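Local coordinates for protein putative glucoamylase (Bacteroides caccae ATCC 43185, PDB 4QT9) that probably hydrolyses glycosidic bonds in glucose-containing carbohydrates, as a putative glucoamylase with an alpha/alpha toroid fold, at residues V65-S70 against L135-F140; G73-L78 against L141-L146; D312-T317 against E353-V358. All blocks are in the same frame, centred on the assembly; numbering follows the deposited sequence.

Contact 1: V65-S70 against L135-F140; sequences VTSGGS and LVETAF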
loop_
_atom_site.group_PDB
_atom_site.type_symbol
_atom_site.label_atom_id
_atom_site.label_comp_id
_atom_site.label_asym_id
_atom_site.label_seq_id
_atom_site.Cartn_x
_atom_site.Cartn_y
_atom_site.Cartn_z
ATOM N N VAL A 65 3.421 -15.462 2.023
ATOM C CA VAL A 65 3.185 -14.154 2.634
ATOM C C VAL A 65 3.908 -13.061 1.842
ATOM O O VAL A 65 5.018 -13.257 1.350
ATOM C CB VAL A 65 3.553 -14.088 4.155
ATOM C CG1 VAL A 65 2.616 -14.958 4.998
ATOM C CG2 VAL A 65 4.992 -14.493 4.401
ATOM N N THR A 66 3.266 -11.906 1.747
ATOM C CA THR A 66 3.784 -10.755 1.007
ATOM C C THR A 66 4.318 -9.721 2.014
ATOM O O THR A 66 3.649 -9.432 2.994
ATOM C CB THR A 66 2.693 -10.216 0.043
ATOM O OG1 THR A 66 3.193 -9.065 -0.632
ATOM C CG2 THR A 66 1.364 -9.887 0.733
ATOM N N SER A 67 5.510 -9.188 1.783
ATOM C CA SER A 67 6.094 -8.199 2.673
ATOM C C SER A 67 5.331 -6.867 2.635
ATOM O O SER A 67 4.947 -6.371 3.694
ATOM C CB SER A 67 7.576 -7.994 2.353
ATOM O OG SER A 67 7.769 -7.754 0.968
ATOM N N GLY A 68 5.086 -6.324 1.436
ATOM C CA GLY A 68 4.381 -5.059 1.258
ATOM C C GLY A 68 2.977 -5.068 1.830
ATOM O O GLY A 68 2.634 -4.209 2.649
ATOM N N GLY A 69 2.189 -6.074 1.432
ATOM C CA GLY A 69 0.824 -6.270 1.907
ATOM C C GLY A 69 0.754 -6.446 3.416
ATOM O O GLY A 69 -0.223 -6.028 4.051
ATOM N N SER A 70 1.813 -7.040 4.001
ATOM C CA SER A 70 1.923 -7.241 5.445
ATOM C C SER A 70 2.116 -5.903 6.175
ATOM O O SER A 70 1.616 -5.775 7.285
ATOM C CB SER A 70 3.037 -8.211 5.786
ATOM O OG SER A 70 2.569 -9.514 5.481
ATOM N N LEU A 135 13.130 -3.469 -2.709
ATOM C CA LEU A 135 13.158 -2.286 -1.835
ATOM C C LEU A 135 11.810 -1.541 -1.715
ATOM O O LEU A 135 11.524 -0.935 -0.674
ATOM C CB LEU A 135 14.265 -1.316 -2.262
ATOM C CG LEU A 135 14.804 -0.402 -1.162
ATOM C CD1 LEU A 135 15.491 -1.185 -0.071
ATOM C CD2 LEU A 135 15.729 0.647 -1.730
ATOM N N VAL A 136 10.978 -1.626 -2.734
ATOM C CA VAL A 136 9.648 -1.011 -2.725
ATOM C C VAL A 136 8.770 -1.729 -1.703
ATOM O O VAL A 136 8.122 -1.095 -0.886
ATOM C CB VAL A 136 9.043 -1.059 -4.137
ATOM C CG1 VAL A 136 7.590 -0.596 -4.128
ATOM C CG2 VAL A 136 9.885 -0.227 -5.094
ATOM N N GLU A 137 8.781 -3.053 -1.729
ATOM C CA GLU A 137 8.031 -3.883 -0.796
ATOM C C GLU A 137 8.555 -3.704 0.637
ATOM O O GLU A 137 7.761 -3.647 1.581
ATOM C CB GLU A 137 8.123 -5.338 -1.246
ATOM C CG GLU A 137 7.205 -5.637 -2.415
ATOM C CD GLU A 137 5.787 -5.969 -1.990
ATOM O OE1 GLU A 137 5.562 -7.097 -1.488
ATOM O OE2 GLU A 137 4.910 -5.085 -2.125
ATOM N N THR A 138 9.876 -3.534 0.787
ATOM C CA THR A 138 10.518 -3.270 2.090
ATOM C C THR A 138 10.001 -1.930 2.674
ATOM O O THR A 138 9.690 -1.846 3.863
ATOM C CB THR A 138 12.045 -3.270 1.945
ATOM O OG1 THR A 138 12.455 -4.558 1.514
ATOM C CG2 THR A 138 12.760 -2.916 3.250
ATOM N N ALA A 139 9.845 -0.926 1.807
ATOM C CA ALA A 139 9.381 0.402 2.198
ATOM C C ALA A 139 7.937 0.352 2.728
ATOM O O ALA A 139 7.655 0.972 3.755
ATOM C CB ALA A 139 9.492 1.339 1.033
ATOM N N PHE A 140 7.040 -0.391 2.052
ATOM C CA PHE A 140 5.646 -0.589 2.470
ATOM C C PHE A 140 5.585 -1.361 3.795
ATOM O O PHE A 140 4.786 -1.022 4.647
ATOM C CB PHE A 140 4.812 -1.288 1.375
ATOM C CG PHE A 140 4.676 -0.450 0.114
ATOM C CD1 PHE A 140 4.497 0.926 0.189
ATOM C CD2 PHE A 140 4.750 -1.037 -1.140
ATOM C CE1 PHE A 140 4.414 1.701 -0.965
ATOM C CE2 PHE A 140 4.641 -0.260 -2.302
ATOM C CZ PHE A 140 4.488 1.106 -2.210
#

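Contact 2: G73-L78 against L141-L146; sequences GIMAIL and LMQGLL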
loop_
_atom_site.group_PDB
_atom_site.type_symbol
_atom_site.label_atom_id
_atom_site.label_comp_id
_atom_site.label_asym_id
_atom_site.label_seq_id
_atom_site.Cartn_x
_atom_site.Cartn_y
_atom_site.Cartn_z
ATOM N N GLY A 73 -1.237 -4.615 6.318
ATOM C CA GLY A 73 -1.913 -5.519 7.252
ATOM C C GLY A 73 -1.638 -5.247 8.711
ATOM O O GLY A 73 -2.549 -5.307 9.544
ATOM N N ILE A 74 -0.372 -4.948 9.025
ATOM C CA ILE A 74 0.098 -4.594 10.357
ATOM C C ILE A 74 -0.652 -3.290 10.818
ATOM O O ILE A 74 -1.117 -3.227 11.965
ATOM C CB ILE A 74 1.647 -4.446 10.237
ATOM C CG1 ILE A 74 2.356 -5.765 10.546
ATOM C CG2 ILE A 74 2.229 -3.278 10.995
ATOM C CD1 ILE A 74 3.808 -5.857 9.914
HETATM N N MSE A 75 -0.813 -2.299 9.890
HETATM C CA MSE A 75 -1.519 -1.020 10.114
HETATM C C MSE A 75 -3.004 -1.287 10.285
HETATM O O MSE A 75 -3.663 -0.662 11.109
HETATM C CB MSE A 75 -1.286 -0.049 8.942
HETATM C CG MSE A 75 0.114 0.490 8.901
HETATM SE SE MSE A 75 0.365 1.570 7.301
HETATM C CE MSE A 75 1.025 3.234 8.176
ATOM N N ALA A 76 -3.520 -2.244 9.526
ATOM C CA ALA A 76 -4.913 -2.682 9.648
ATOM C C ALA A 76 -5.141 -3.342 11.039
ATOM O O ALA A 76 -6.156 -3.075 11.684
ATOM C CB ALA A 76 -5.266 -3.642 8.517
ATOM N N ILE A 77 -4.169 -4.131 11.531
ATOM C CA ILE A 77 -4.274 -4.784 12.839
ATOM C C ILE A 77 -4.197 -3.709 13.961
ATOM O O ILE A 77 -4.982 -3.761 14.913
ATOM C CB ILE A 77 -3.197 -5.882 12.961
ATOM C CG1 ILE A 77 -3.549 -7.080 12.049
ATOM C CG2 ILE A 77 -3.034 -6.337 14.432
ATOM C CD1 ILE A 77 -2.407 -8.175 11.843
ATOM N N LEU A 78 -3.305 -2.701 13.790
ATOM C CA LEU A 78 -3.109 -1.571 14.717
ATOM C C LEU A 78 -4.420 -0.774 14.907
ATOM O O LEU A 78 -4.819 -0.494 16.037
ATOM C CB LEU A 78 -1.991 -0.669 14.173
ATOM C CG LEU A 78 -1.159 0.158 15.141
ATOM C CD1 LEU A 78 -0.418 -0.710 16.136
ATOM C CD2 LEU A 78 -0.128 0.916 14.379
ATOM N N LEU A 141 6.458 -2.307 4.011
ATOM C CA LEU A 141 6.512 -3.011 5.306
ATOM C C LEU A 141 6.995 -2.066 6.407
ATOM O O LEU A 141 6.421 -2.056 7.512
ATOM C CB LEU A 141 7.425 -4.247 5.204
ATOM C CG LEU A 141 7.647 -5.111 6.465
ATOM C CD1 LEU A 141 6.328 -5.744 7.009
ATOM C CD2 LEU A 141 8.584 -6.244 6.156
HETATM N N MSE A 142 8.061 -1.279 6.116
HETATM C CA MSE A 142 8.645 -0.380 7.118
HETATM C C MSE A 142 7.687 0.753 7.466
HETATM O O MSE A 142 7.621 1.122 8.629
HETATM C CB MSE A 142 10.001 0.176 6.661
HETATM C CG MSE A 142 11.111 -0.848 6.704
HETATM SE SE MSE A 142 11.440 -1.493 8.499
HETATM C CE MSE A 142 10.795 -0.031 9.628
ATOM N N GLN A 143 6.902 1.255 6.497
ATOM C CA GLN A 143 5.898 2.291 6.772
ATOM C C GLN A 143 4.909 1.779 7.883
ATOM O O GLN A 143 4.591 2.511 8.828
ATOM C CB GLN A 143 5.154 2.674 5.477
ATOM C CG GLN A 143 4.030 3.699 5.665
ATOM C CD GLN A 143 3.359 4.148 4.385
ATOM O OE1 GLN A 143 3.065 5.342 4.212
ATOM N NE2 GLN A 143 3.059 3.216 3.479
ATOM N N GLY A 144 4.517 0.512 7.789
ATOM C CA GLY A 144 3.673 -0.134 8.782
ATOM C C GLY A 144 4.374 -0.352 10.112
ATOM O O GLY A 144 3.814 -0.042 11.166
ATOM N N LEU A 145 5.599 -0.881 10.071
ATOM C CA LEU A 145 6.358 -1.162 11.299
ATOM C C LEU A 145 6.686 0.127 12.095
ATOM O O LEU A 145 6.571 0.125 13.318
ATOM C CB LEU A 145 7.634 -1.942 10.986
ATOM C CG LEU A 145 7.463 -3.415 10.608
ATOM C CD1 LEU A 145 8.791 -3.986 10.110
ATOM C CD2 LEU A 145 6.957 -4.266 11.794
ATOM N N LEU A 146 6.997 1.240 11.404
ATOM C CA LEU A 146 7.294 2.489 12.118
ATOM C C LEU A 146 6.041 3.024 12.829
ATOM O O LEU A 146 6.165 3.625 13.890
ATOM C CB LEU A 146 7.912 3.542 11.190
ATOM C CG LEU A 146 9.354 3.218 10.714
ATOM C CD1 LEU A 146 9.923 4.334 9.870
ATOM C CD2 LEU A 146 10.323 2.960 11.896
#

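Contact 3: D312-T317 against E353-V358; sequences DCWGLT and EYSLQV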
loop_
_atom_site.group_PDB
_atom_site.type_symbol
_atom_site.label_atom_id
_atom_site.label_comp_id
_atom_site.label_asym_id
_atom_site.label_seq_id
_atom_site.Cartn_x
_atom_site.Cartn_y
_atom_site.Cartn_z
ATOM N N ASP A 312 -22.090 5.983 -8.945
ATOM C CA ASP A 312 -22.229 5.079 -7.798
ATOM C C ASP A 312 -21.270 3.889 -7.911
ATOM O O ASP A 312 -21.156 3.119 -6.966
ATOM C CB ASP A 312 -23.679 4.563 -7.687
ATOM C CG ASP A 312 -24.738 5.640 -7.507
ATOM O OD1 ASP A 312 -24.744 6.300 -6.433
ATOM O OD2 ASP A 312 -25.576 5.807 -8.427
ATOM N N CYS A 313 -20.630 3.696 -9.070
ATOM C CA CYS A 313 -19.757 2.536 -9.261
ATOM C C CYS A 313 -18.578 2.900 -10.161
ATOM O O CYS A 313 -18.706 2.967 -11.386
ATOM C CB CYS A 313 -20.549 1.351 -9.816
ATOM S SG CYS A 313 -19.618 -0.200 -9.865
ATOM N N TRP A 314 -17.430 3.178 -9.532
ATOM C CA TRP A 314 -16.216 3.561 -10.243
ATOM C C TRP A 314 -14.995 3.109 -9.451
ATOM O O TRP A 314 -15.120 2.784 -8.271
ATOM C CB TRP A 314 -16.152 5.103 -10.488
ATOM C CG TRP A 314 -16.253 5.949 -9.247
ATOM C CD1 TRP A 314 -17.397 6.477 -8.708
ATOM C CD2 TRP A 314 -15.170 6.403 -8.421
ATOM N NE1 TRP A 314 -17.095 7.220 -7.590
ATOM C CE2 TRP A 314 -15.731 7.194 -7.389
ATOM C CE3 TRP A 314 -13.775 6.238 -8.465
ATOM C CZ2 TRP A 314 -14.949 7.801 -6.401
ATOM C CZ3 TRP A 314 -12.998 6.830 -7.472
ATOM C CH2 TRP A 314 -13.586 7.587 -6.444
ATOM N N GLY A 315 -13.832 3.133 -10.083
ATOM C CA GLY A 315 -12.598 2.778 -9.392
ATOM C C GLY A 315 -11.785 1.754 -10.144
ATOM O O GLY A 315 -12.063 0.552 -10.067
ATOM N N LEU A 316 -10.779 2.249 -10.896
ATOM C CA LEU A 316 -9.888 1.420 -11.705
ATOM C C LEU A 316 -8.474 1.401 -11.142
ATOM O O LEU A 316 -7.805 2.440 -11.048
ATOM C CB LEU A 316 -9.850 1.881 -13.170
ATOM C CG LEU A 316 -11.175 1.898 -13.912
ATOM C CD1 LEU A 316 -10.993 2.460 -15.307
ATOM C CD2 LEU A 316 -11.785 0.550 -13.967
ATOM N N THR A 317 -8.012 0.184 -10.821
ATOM C CA THR A 317 -6.672 -0.049 -10.309
ATOM C C THR A 317 -6.225 -1.463 -10.629
ATOM O O THR A 317 -7.053 -2.296 -11.018
ATOM C CB THR A 317 -6.638 0.217 -8.801
ATOM O OG1 THR A 317 -5.288 0.458 -8.466
ATOM C CG2 THR A 317 -7.217 -0.952 -7.976
ATOM N N GLU A 353 -17.305 11.978 -0.033
ATOM C CA GLU A 353 -18.676 11.762 -0.512
ATOM C C GLU A 353 -18.728 10.779 -1.681
ATOM O O GLU A 353 -19.544 9.858 -1.645
ATOM C CB GLU A 353 -19.365 13.084 -0.886
ATOM C CG GLU A 353 -19.693 13.988 0.300
ATOM C CD GLU A 353 -20.516 13.397 1.434
ATOM O OE1 GLU A 353 -21.563 12.766 1.158
ATOM O OE2 GLU A 353 -20.118 13.584 2.608
ATOM N N TYR A 354 -17.851 10.937 -2.688
ATOM C CA TYR A 354 -17.848 10.037 -3.839
ATOM C C TYR A 354 -17.442 8.629 -3.428
ATOM O O TYR A 354 -18.027 7.665 -3.911
ATOM C CB TYR A 354 -16.932 10.542 -4.953
ATOM C CG TYR A 354 -17.313 11.887 -5.546
ATOM C CD1 TYR A 354 -18.643 12.286 -5.629
ATOM C CD2 TYR A 354 -16.345 12.737 -6.067
ATOM C CE1 TYR A 354 -18.996 13.510 -6.194
ATOM C CE2 TYR A 354 -16.683 13.951 -6.649
ATOM C CZ TYR A 354 -18.007 14.337 -6.709
ATOM O OH TYR A 354 -18.308 15.536 -7.301
ATOM N N SER A 355 -16.474 8.503 -2.509
ATOM C CA SER A 355 -16.042 7.185 -2.060
ATOM C C SER A 355 -17.103 6.507 -1.225
ATOM O O SER A 355 -17.260 5.296 -1.345
ATOM C CB SER A 355 -14.743 7.278 -1.271
ATOM O OG SER A 355 -13.702 7.757 -2.106
ATOM N N LEU A 356 -17.830 7.269 -0.379
ATOM C CA LEU A 356 -18.889 6.690 0.451
ATOM C C LEU A 356 -20.072 6.268 -0.426
ATOM O O LEU A 356 -20.782 5.321 -0.081
ATOM C CB LEU A 356 -19.318 7.666 1.549
ATOM C CG LEU A 356 -18.460 7.642 2.813
ATOM C CD1 LEU A 356 -18.698 8.858 3.667
ATOM C CD2 LEU A 356 -18.723 6.395 3.631
ATOM N N GLN A 357 -20.245 6.934 -1.587
ATOM C CA GLN A 357 -21.279 6.643 -2.579
ATOM C C GLN A 357 -21.057 5.253 -3.154
ATOM O O GLN A 357 -21.990 4.460 -3.258
ATOM C CB GLN A 357 -21.223 7.690 -3.702
ATOM C CG GLN A 357 -22.569 8.171 -4.142
ATOM C CD GLN A 357 -22.464 9.115 -5.310
ATOM O OE1 GLN A 357 -21.639 10.044 -5.323
ATOM N NE2 GLN A 357 -23.317 8.896 -6.314
ATOM N N VAL A 358 -19.799 4.952 -3.496
ATOM C CA VAL A 358 -19.436 3.656 -4.054
ATOM C C VAL A 358 -19.511 2.603 -2.950
ATOM O O VAL A 358 -20.047 1.511 -3.195
ATOM C CB VAL A 358 -18.044 3.735 -4.727
ATOM C CG1 VAL A 358 -17.555 2.363 -5.186
ATOM C CG2 VAL A 358 -18.101 4.695 -5.907
HETATM O O HOH W 1 -19.361 9.308 -6.970
#

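Contact 1: V65-S70 against L135-F140
Gly68 and Glu137 bring their backbones to 4.4 Å, CA to CA, where the first turn of helix 67-83 meets the start of helix 135-152 in the alpha/alpha toroid. Strand 64-66, which pairs with strand 115-117, runs directly into the first helix, and Thr66 takes the N-cap position. What follows is a worked example of a helix start served by a side chain from far along the chain. Glu137 OE1 accepts the amide of Gly68, N to OE1 3.1 Å, with an N-H...O angle of 153°; the donor comes from above the carboxylate plane. The bend in the glutamate chain (chi2 -85°) turns the carboxylate toward the glycine, and its other oxygen, OE2, lies 3.4 Å from Gly68 CA. A side chain at Gly68 would run into this oxygen, so the close approach depends on the bare backbone there. The hydroxyl of Thr66, set beside its carbonyl carbon by chi1 178°, makes at most a weak bond to Glu137 OE1; Glu49 OE1 competes for the same proton. Ser67 OG rests 3.3 Å from Glu137 CB, while its hydroxyl faces the carbonyls of Pro113 and His114, Pro113 O being the stronger partner. With a leucine in place of Glu137, the Gly68 amide would probably lose its acceptor from helix 135-152, and the turn would face a branched apolar group instead of a carboxylate. A bound acetate, probably from the crystallisation medium, lies beside the Glu137 side chain and may mark a pocket. One turn on, Phe140 CB packs 3.8 Å from Gly68 CA, and its ring leads away to meet Tyr266 edge-to-face. Within the helix start itself, Ser70 OG donates to Thr66 O at 2.7 Å, and the same oxygen also receives the Ser70 amide.

Contact 2: G73-L78 against L141-L146
Leu141 meets Ile74 where helix 135-152 runs beside helix 67-83, the axes of the two short segments 8.5 Å apart at closest and only 24° from parallel. The leucine's CB points away from the neighbouring helix, yet with CG anti to the backbone N (chi1 179°) its CD1 methyl swings back to Ile74 CD1, 3.8 Å off. Gln143 comes next and contributes its aliphatic part: its chain is extended beyond CG, and the side chain of Met75, a selenomethionine, crosses it at about a right angle, with CE 3.9 Å from Gln143 CG. The amide end reaches past this contact, with OE1 taking the Gly270 amide and NE2 donating to Tyr266 O, so the buried polar group is satisfied. At Gly144 the backbones come nearest, CA to Met75 CA 5.4 Å. Without a side chain the glycine presents its main chain as a surface: Met75 CG lies 3.6 Å from Gly144 CA, and Ile74 CG2 sits 3.6 Å from Gly144 O. Any CB there would be tight against that isoleucine methyl. Leu145, whose CB again points away, sends CD2 to within 4.0 Å of Ile74 CD1, so the one delta methyl of the isoleucine touches leucines one turn apart. Beyond, Ile74 also packs on Val148 of the same helix and on Ile98 of helix 88-104, while Met75 reaches Leu410 of helix 409-415. Nearly parallel helices, separated in the chain by an intervening helix and joined through a glycine and aliphatic branches, are consistent with neighbours in an alpha/alpha toroid.

Contact 3: D312-T317 against E353-V358
The loop between helix 284-301 and strand 318-321 lies along helix 352-364, with Asp312, Trp314 and the helix residues Tyr354, Gln357 and Val358 doing most of the touching; both lie in the putative glucoamylase family region. It illustrates how an irregular segment can be fastened to a helix by an aromatic plate and polar contacts at its margin. Trp314 supplies the plate. Its CG stands between the backbone N and the carbonyl carbon (chi1 56°), which brings the indole to the helix, where it crosses the side chains of Tyr354 and Val358 roughly at right angles. Val358 CG2 sits over one face, 3.5 Å from the centroid of the five-membered ring, a CH-pi contact. Tyr354 CB comes in at the edge of the indole, 3.7 Å from Trp314 CZ2 in the six-membered ring, while the tyrosine ring leads away to a cation-pi contact with Arg296. Thr292 and Cys299 of helix 284-301, with Ala344 of helix 341-345, pack on the indole too. Nearer the start of the loop, the backbone joins in: Asp312 O receives a CA-H...O contact from Val358 CA at 3.4 Å. The side chain of Asp312 turns to Gln357, whose NE2 donates to OD1 at 3.0 Å with an N-H...O angle of 161°. OD1 lies close to the amide plane; the carboxylate plane stands 80° to it, and NE2 meets OD1 from above the carboxylate. A water bridges indole and amide, accepting from Trp314 NE1 at 3.1 Å and donating to Gln357 OE1 at 2.9 Å. With NE2 committed to the carboxylate and OE1 to this water, the amide ends are told apart, consistent with one preferred orientation of Gln357, and the water gives the indole N-H a polar partner while Val358 CG2 covers a face.

Contacts 1 and 2 are successive levels of one interface between helix 67-83 and helix 135-152: they touch, their segments alternate along the chain, and all their contacting residues are buried. The chemistry changes along the pair, from a carboxylate meeting a helix start to apolar branches touching further along, but a glycine permits the close approach in each. Contact 3 lies farther out, its centre about 25 Å from that of contact 2, and joins a loop to helix 352-364. Partly buried, it combines an apolar interior with a margin where an aspartate, a glutamine and a water meet, unlike contact 2, which has no hydrogen bond across it and is mainly apolar.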